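23S rRNA (guanine(2535)-N(1))-methyltransferase (Streptomyces viridochromogenes, PDB 1O9G) methylates N1 of guanine 2535 in 23S ribosomal RNA, using S-adenosyl-L-methionine as methyl donor, and so confers resistance to the orthosomycin antibiotic avilamycin. Local coordinates at residues T37-R42 and V209-D214; V53-P58 and Y64-L69. The protein carries 3 engineered substitutions. All blocks are in the same frame, centred on the assembly; numbering follows the deposited sequence.

Contact 1: residues T37-R42 and V209-D214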
loop_
_atom_site.group_PDB
_atom_site.type_symbol
_atom_site.label_atom_id
_atom_site.label_comp_id
_atom_site.label_asym_id
_atom_site.label_seq_id
_atom_site.Cartn_x
_atom_site.Cartn_y
_atom_site.Cartn_z
ATOM N N THR A 37 0.647 0.619 9.044
ATOM C CA THR A 37 1.948 1.075 9.526
ATOM C C THR A 37 2.666 -0.054 10.293
ATOM O O THR A 37 3.872 -0.173 10.207
ATOM C CB THR A 37 1.821 2.368 10.312
ATOM O OG1 THR A 37 3.133 2.825 10.650
ATOM C CG2 THR A 37 1.111 2.193 11.603
ATOM N N GLU A 38 1.920 -0.920 10.974
ATOM C CA GLU A 38 2.501 -2.070 11.663
ATOM C C GLU A 38 3.166 -3.014 10.662
ATOM O O GLU A 38 4.297 -3.428 10.850
ATOM C CB GLU A 38 1.435 -2.813 12.479
ATOM C CG GLU A 38 1.927 -4.068 13.192
ATOM C CD GLU A 38 2.843 -3.808 14.378
ATOM O OE1 GLU A 38 2.877 -2.681 14.899
ATOM O OE2 GLU A 38 3.526 -4.759 14.818
ATOM N N ILE A 39 2.469 -3.355 9.594
ATOM C CA ILE A 39 2.991 -4.289 8.616
ATOM C C ILE A 39 4.223 -3.656 7.947
ATOM O O ILE A 39 5.241 -4.320 7.776
ATOM C CB ILE A 39 1.921 -4.690 7.558
ATOM C CG1 ILE A 39 0.756 -5.442 8.198
ATOM C CG2 ILE A 39 2.574 -5.514 6.473
ATOM C CD1 ILE A 39 -0.465 -5.602 7.305
ATOM N N PHE A 40 4.109 -2.394 7.540
ATOM C CA PHE A 40 5.204 -1.725 6.844
ATOM C C PHE A 40 6.462 -1.677 7.720
ATOM O O PHE A 40 7.573 -1.957 7.259
ATOM C CB PHE A 40 4.794 -0.318 6.380
ATOM C CG PHE A 40 5.870 0.422 5.666
ATOM C CD1 PHE A 40 6.282 0.012 4.423
ATOM C CD2 PHE A 40 6.496 1.514 6.248
ATOM C CE1 PHE A 40 7.269 0.678 3.760
ATOM C CE2 PHE A 40 7.480 2.196 5.589
ATOM C CZ PHE A 40 7.875 1.779 4.347
ATOM N N GLN A 41 6.290 -1.336 8.993
ATOM C CA GLN A 41 7.423 -1.271 9.914
ATOM C C GLN A 41 8.036 -2.649 10.172
ATOM O O GLN A 41 9.244 -2.768 10.287
ATOM C CB GLN A 41 7.034 -0.546 11.204
ATOM C CG GLN A 41 6.746 0.927 10.971
ATOM C CD GLN A 41 6.498 1.669 12.249
ATOM O OE1 GLN A 41 7.404 1.764 13.080
ATOM N NE2 GLN A 41 5.278 2.148 12.442
ATOM N N ARG A 42 7.211 -3.697 10.203
ATOM C CA ARG A 42 7.731 -5.050 10.303
ATOM C C ARG A 42 8.572 -5.413 9.073
ATOM O O ARG A 42 9.594 -6.088 9.183
ATOM C CB ARG A 42 6.613 -6.094 10.496
ATOM C CG ARG A 42 6.018 -6.066 11.900
ATOM C CD ARG A 42 4.837 -6.991 12.068
ATOM N NE ARG A 42 4.258 -6.963 13.412
ATOM C CZ ARG A 42 3.956 -8.030 14.133
ATOM N NH1 ARG A 42 4.227 -9.254 13.712
ATOM N NH2 ARG A 42 3.377 -7.864 15.306
ATOM N N VAL A 209 11.531 -7.654 0.641
ATOM C CA VAL A 209 10.510 -8.240 1.502
ATOM C C VAL A 209 9.161 -8.055 0.840
ATOM O O VAL A 209 8.763 -6.927 0.531
ATOM C CB VAL A 209 10.523 -7.591 2.872
ATOM C CG1 VAL A 209 9.416 -8.123 3.762
ATOM C CG2 VAL A 209 11.916 -7.756 3.530
ATOM N N ILE A 210 8.478 -9.174 0.648
ATOM C CA ILE A 210 7.131 -9.216 0.104
ATOM C C ILE A 210 6.143 -9.478 1.231
ATOM O O ILE A 210 6.147 -10.531 1.832
ATOM C CB ILE A 210 6.968 -10.284 -0.977
ATOM C CG1 ILE A 210 7.997 -10.108 -2.099
ATOM C CG2 ILE A 210 5.563 -10.236 -1.534
ATOM C CD1 ILE A 210 8.183 -11.311 -2.941
ATOM N N ALA A 211 5.253 -8.517 1.451
ATOM C CA ALA A 211 4.264 -8.586 2.541
ATOM C C ALA A 211 2.878 -8.586 1.883
ATOM O O ALA A 211 2.521 -7.679 1.142
ATOM C CB ALA A 211 4.390 -7.430 3.453
ATOM N N VAL A 212 2.111 -9.627 2.173
ATOM C CA VAL A 212 0.735 -9.738 1.699
ATOM C C VAL A 212 -0.222 -9.917 2.866
ATOM O O VAL A 212 0.097 -10.563 3.857
ATOM C CB VAL A 212 0.599 -10.877 0.679
ATOM C CG1 VAL A 212 1.554 -10.678 -0.487
ATOM C CG2 VAL A 212 0.875 -12.203 1.291
ATOM N N THR A 213 -1.404 -9.350 2.727
ATOM C CA THR A 213 -2.438 -9.430 3.743
ATOM C C THR A 213 -3.777 -9.817 3.107
ATOM O O THR A 213 -4.024 -9.571 1.923
ATOM C CB THR A 213 -2.479 -8.110 4.554
ATOM O OG1 THR A 213 -3.490 -8.176 5.552
ATOM C CG2 THR A 213 -2.811 -6.906 3.691
ATOM N N ASP A 214 -4.618 -10.473 3.896
ATOM C CA ASP A 214 -5.886 -11.066 3.436
ATOM C C ASP A 214 -6.825 -11.146 4.629
ATOM O O ASP A 214 -6.396 -11.049 5.773
ATOM C CB ASP A 214 -5.610 -12.485 2.919
ATOM C CG ASP A 214 -6.597 -12.974 1.860
ATOM O OD1 ASP A 214 -7.735 -12.460 1.734
ATOM O OD2 ASP A 214 -6.299 -13.925 1.107
#

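Contact 2: residues V53-P58 and Y64-L69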
loop_
_atom_site.group_PDB
_atom_site.type_symbol
_atom_site.label_atom_id
_atom_site.label_comp_id
_atom_site.label_asym_id
_atom_site.label_seq_id
_atom_site.Cartn_x
_atom_site.Cartn_y
_atom_site.Cartn_z
ATOM N N VAL A 53 13.696 3.571 1.083
ATOM C CA VAL A 53 13.047 2.394 0.509
ATOM C C VAL A 53 12.178 2.739 -0.708
ATOM O O VAL A 53 11.467 3.759 -0.736
ATOM C CB VAL A 53 12.194 1.710 1.608
ATOM C CG1 VAL A 53 11.061 0.855 1.097
ATOM C CG2 VAL A 53 13.114 0.970 2.603
ATOM N N THR A 54 12.204 1.856 -1.708
ATOM C CA THR A 54 11.258 1.875 -2.781
ATOM C C THR A 54 10.179 0.853 -2.460
ATOM O O THR A 54 10.473 -0.330 -2.237
ATOM C CB THR A 54 11.957 1.547 -4.086
ATOM O OG1 THR A 54 12.880 2.615 -4.390
ATOM C CG2 THR A 54 10.952 1.436 -5.217
ATOM N N LEU A 55 8.940 1.322 -2.385
ATOM C CA LEU A 55 7.777 0.507 -2.026
ATOM C C LEU A 55 6.841 0.349 -3.221
ATOM O O LEU A 55 6.488 1.336 -3.857
ATOM C CB LEU A 55 7.033 1.185 -0.896
ATOM C CG LEU A 55 5.662 0.660 -0.447
ATOM C CD1 LEU A 55 5.758 -0.695 0.085
ATOM C CD2 LEU A 55 4.979 1.592 0.537
ATOM N N TRP A 56 6.431 -0.900 -3.486
ATOM C CA TRP A 56 5.565 -1.238 -4.603
ATOM C C TRP A 56 4.315 -1.941 -4.074
ATOM O O TRP A 56 4.413 -2.904 -3.310
ATOM C CB TRP A 56 6.317 -2.173 -5.529
ATOM C CG TRP A 56 5.638 -2.663 -6.776
ATOM C CD1 TRP A 56 4.555 -2.144 -7.420
ATOM C CD2 TRP A 56 6.098 -3.759 -7.578
ATOM N NE1 TRP A 56 4.307 -2.858 -8.567
ATOM C CE2 TRP A 56 5.223 -3.862 -8.684
ATOM C CE3 TRP A 56 7.119 -4.703 -7.439
ATOM C CZ2 TRP A 56 5.361 -4.836 -9.656
ATOM C CZ3 TRP A 56 7.258 -5.691 -8.429
ATOM C CH2 TRP A 56 6.385 -5.740 -9.514
ATOM N N ASP A 57 3.153 -1.487 -4.559
ATOM C CA ASP A 57 1.895 -2.178 -4.380
ATOM C C ASP A 57 1.400 -2.598 -5.762
ATOM O O ASP A 57 0.905 -1.766 -6.532
ATOM C CB ASP A 57 0.876 -1.302 -3.689
ATOM C CG ASP A 57 -0.380 -2.040 -3.345
ATOM O OD1 ASP A 57 -0.639 -3.134 -3.923
ATOM O OD2 ASP A 57 -1.162 -1.593 -2.478
ATOM N N PRO A 58 1.609 -3.874 -6.110
ATOM C CA PRO A 58 1.241 -4.432 -7.423
ATOM C C PRO A 58 -0.211 -4.895 -7.553
ATOM O O PRO A 58 -0.600 -5.425 -8.602
ATOM C CB PRO A 58 2.172 -5.633 -7.562
ATOM C CG PRO A 58 2.289 -6.155 -6.162
ATOM C CD PRO A 58 2.313 -4.889 -5.309
ATOM N N TYR A 64 -5.512 3.624 -1.811
ATOM C CA TYR A 64 -5.601 4.214 -0.488
ATOM C C TYR A 64 -4.442 3.706 0.364
ATOM O O TYR A 64 -3.800 4.483 1.082
ATOM C CB TYR A 64 -6.956 3.853 0.143
ATOM C CG TYR A 64 -7.040 4.270 1.568
ATOM C CD1 TYR A 64 -7.346 5.582 1.901
ATOM C CD2 TYR A 64 -6.820 3.362 2.588
ATOM C CE1 TYR A 64 -7.375 5.998 3.227
ATOM C CE2 TYR A 64 -6.874 3.753 3.928
ATOM C CZ TYR A 64 -7.159 5.061 4.239
ATOM O OH TYR A 64 -7.194 5.482 5.544
ATOM N N LEU A 65 -4.207 2.396 0.363
ATOM C CA LEU A 65 -3.182 1.804 1.193
ATOM C C LEU A 65 -1.795 2.387 0.901
ATOM O O LEU A 65 -1.067 2.803 1.804
ATOM C CB LEU A 65 -3.193 0.279 1.089
ATOM C CG LEU A 65 -2.114 -0.504 1.821
ATOM C CD1 LEU A 65 -2.039 -0.152 3.316
ATOM C CD2 LEU A 65 -2.365 -2.007 1.628
ATOM N N LEU A 66 -1.424 2.416 -0.355
ATOM C CA LEU A 66 -0.122 2.913 -0.742
ATOM C C LEU A 66 0.016 4.380 -0.415
ATOM O O LEU A 66 1.078 4.809 -0.009
ATOM C CB LEU A 66 0.130 2.641 -2.235
ATOM C CG LEU A 66 1.517 3.025 -2.752
ATOM C CD1 LEU A 66 2.596 2.196 -2.082
ATOM C CD2 LEU A 66 1.570 2.848 -4.224
ATOM N N THR A 67 -1.063 5.128 -0.551
ATOM C CA THR A 67 -1.006 6.561 -0.310
ATOM C C THR A 67 -0.877 6.853 1.189
ATOM O O THR A 67 -0.096 7.738 1.593
ATOM C CB THR A 67 -2.228 7.262 -0.902
ATOM O OG1 THR A 67 -2.250 7.061 -2.334
ATOM C CG2 THR A 67 -2.152 8.751 -0.700
ATOM N N VAL A 68 -1.594 6.104 2.034
ATOM C CA VAL A 68 -1.437 6.170 3.500
ATOM C C VAL A 68 0.035 5.957 3.846
ATOM O O VAL A 68 0.612 6.731 4.598
ATOM C CB VAL A 68 -2.312 5.136 4.246
ATOM C CG1 VAL A 68 -1.840 4.882 5.671
ATOM C CG2 VAL A 68 -3.727 5.590 4.206
ATOM N N LEU A 69 0.642 4.913 3.288
ATOM C CA LEU A 69 2.019 4.625 3.610
ATOM C C LEU A 69 2.962 5.683 3.101
ATOM O O LEU A 69 3.906 6.081 3.779
ATOM C CB LEU A 69 2.412 3.270 3.113
ATOM C CG LEU A 69 1.683 2.126 3.818
ATOM C CD1 LEU A 69 1.989 0.827 3.068
ATOM C CD2 LEU A 69 2.103 2.029 5.295
HETATM O O HOH W 1 -2.730 0.712 -2.483
#

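Contact 1: residues T37-R42 and V209-D214
Ile39 reaches from its helix onto two successive inward-pointing residues of strand 209-214, Ala211 and Thr213, and its two ends divide the work. The branch methyl CG2 sits 4.0 Å from Ala211 CB, while the longer arm carries CD1 along the strand to 4.2 Å from Thr213 CB. The first torsion explains this fork: CG2 lies opposite the backbone N, leaving CG1 beside that N (chi1 -64°), and an extended chi2 of 167° then stretches CD1 forward over the next inward-facing position. Ala211 ends at CB, consistent with a close approach of 7.5 Å between Ile39 CA and Ala211 CA. Thr213 meets the isoleucine through its carbon skeleton; its hydroxyl bonds to the carbonyl of Ser236 on the adjoining strand, and the join itself is made by carbon contacts.

The helix is braced by its own polar side chains. Glu38 and Arg42, one turn apart, form a salt bridge in which Arg42 NE points at Glu38 OE2 at 2.7 Å and 165°. The oxygen lies in the guanidinium plane and is met on its anti side; Arg42 NH2 adds a weak bond to the same atom. The arginine's NH1 pairs in turn with Glu228, and the glutamate carboxylate also receives backbone N-H groups of Arg5, His6 and Ala7, which ties the N-terminal segment to this helix. On another side of the helix, Gln41 NE2 donates to Thr37 OG1 at 2.9 Å.

Helix 33-45 thus lies over the sheet of a Rossmann-like methyltransferase fold, with Ile39 also touching Leu173 of strand 171-175 and Ala237 of strand 235-241, the parallel and antiparallel neighbours of strand 209-214.

Contact 2: residues V53-P58 and Y64-L69
The carboxylate of Asp57 is the flat group that faces helix 64-69. A water stands off one side of its plane, 2.8 Å from Asp57 OD2, and the methyl CD2 of Leu65 lies to the other side, 4.3 Å from that same oxygen. The water donates to the carboxylate and accepts the N-H of Leu66, with Leu66 N 3.0 Å from the water, so the acid grips the first turn of the helix through a single bridging molecule. Asp57 OD1 is held separately, by the hydroxyl of Thr174 and the backbone N of Cys59, which together should fix the turn of the group. The aromatic planes lean on their own segments: Pro58 CB lies over one face of the Trp56 indole, and Val68 CG2 over one face of the Tyr64 ring, each offset toward the rim.

Nearer the strand's N-terminal end the contact is leucine on leucine. Leu55 CD2 comes within 3.6 Å of Leu66 CD1, the two side chains sliding past each other in opposite directions. Both have CG anti to the backbone N (Leu55 chi1 171°), which carries both toward the opposing segment. Leu69 instead crosses Leu55 at roughly a right angle, with its CD1 4.0 Å from Leu55 CD2. Leu66 CD1 also touches the aliphatic CB of Asp57, so the leucine packing extends to the base of the acid.

The helix runs nearly antiparallel to strand 53-57, at 163°, as expected for the opening half of a beta-alpha-beta unit completed by strand 77-84. In Rossmann-like methyltransferases the loop after this strand usually borders the S-adenosylmethionine site, consistent with a place near the cofactor here. Strands 77-84 and 171-175 flank strand 53-57, and helix 33-45 packs alongside helix 64-72.

Both contacts are buried and seat a helix on the same mixed sheet, but contact 2 lies nearer the centre of the chain and joins elements adjacent in sequence, whereas contact 1 ties helix 33-45 to a strand more than 160 residues later. They meet at Phe40: its CB lies 3.7 Å from Leu69 CD2 on helix 64-72, and its CE1 4.1 Å from Leu55 CD2 on strand 53-57. Contact 1 is a small apolar join; the charged pair Glu38-Arg42 lies on the helix, away from it, and reaches on to Glu228. Contact 2 adds to its leucines a water-bridged acid at the strand's C-terminal end, where the chain turns into the next helix.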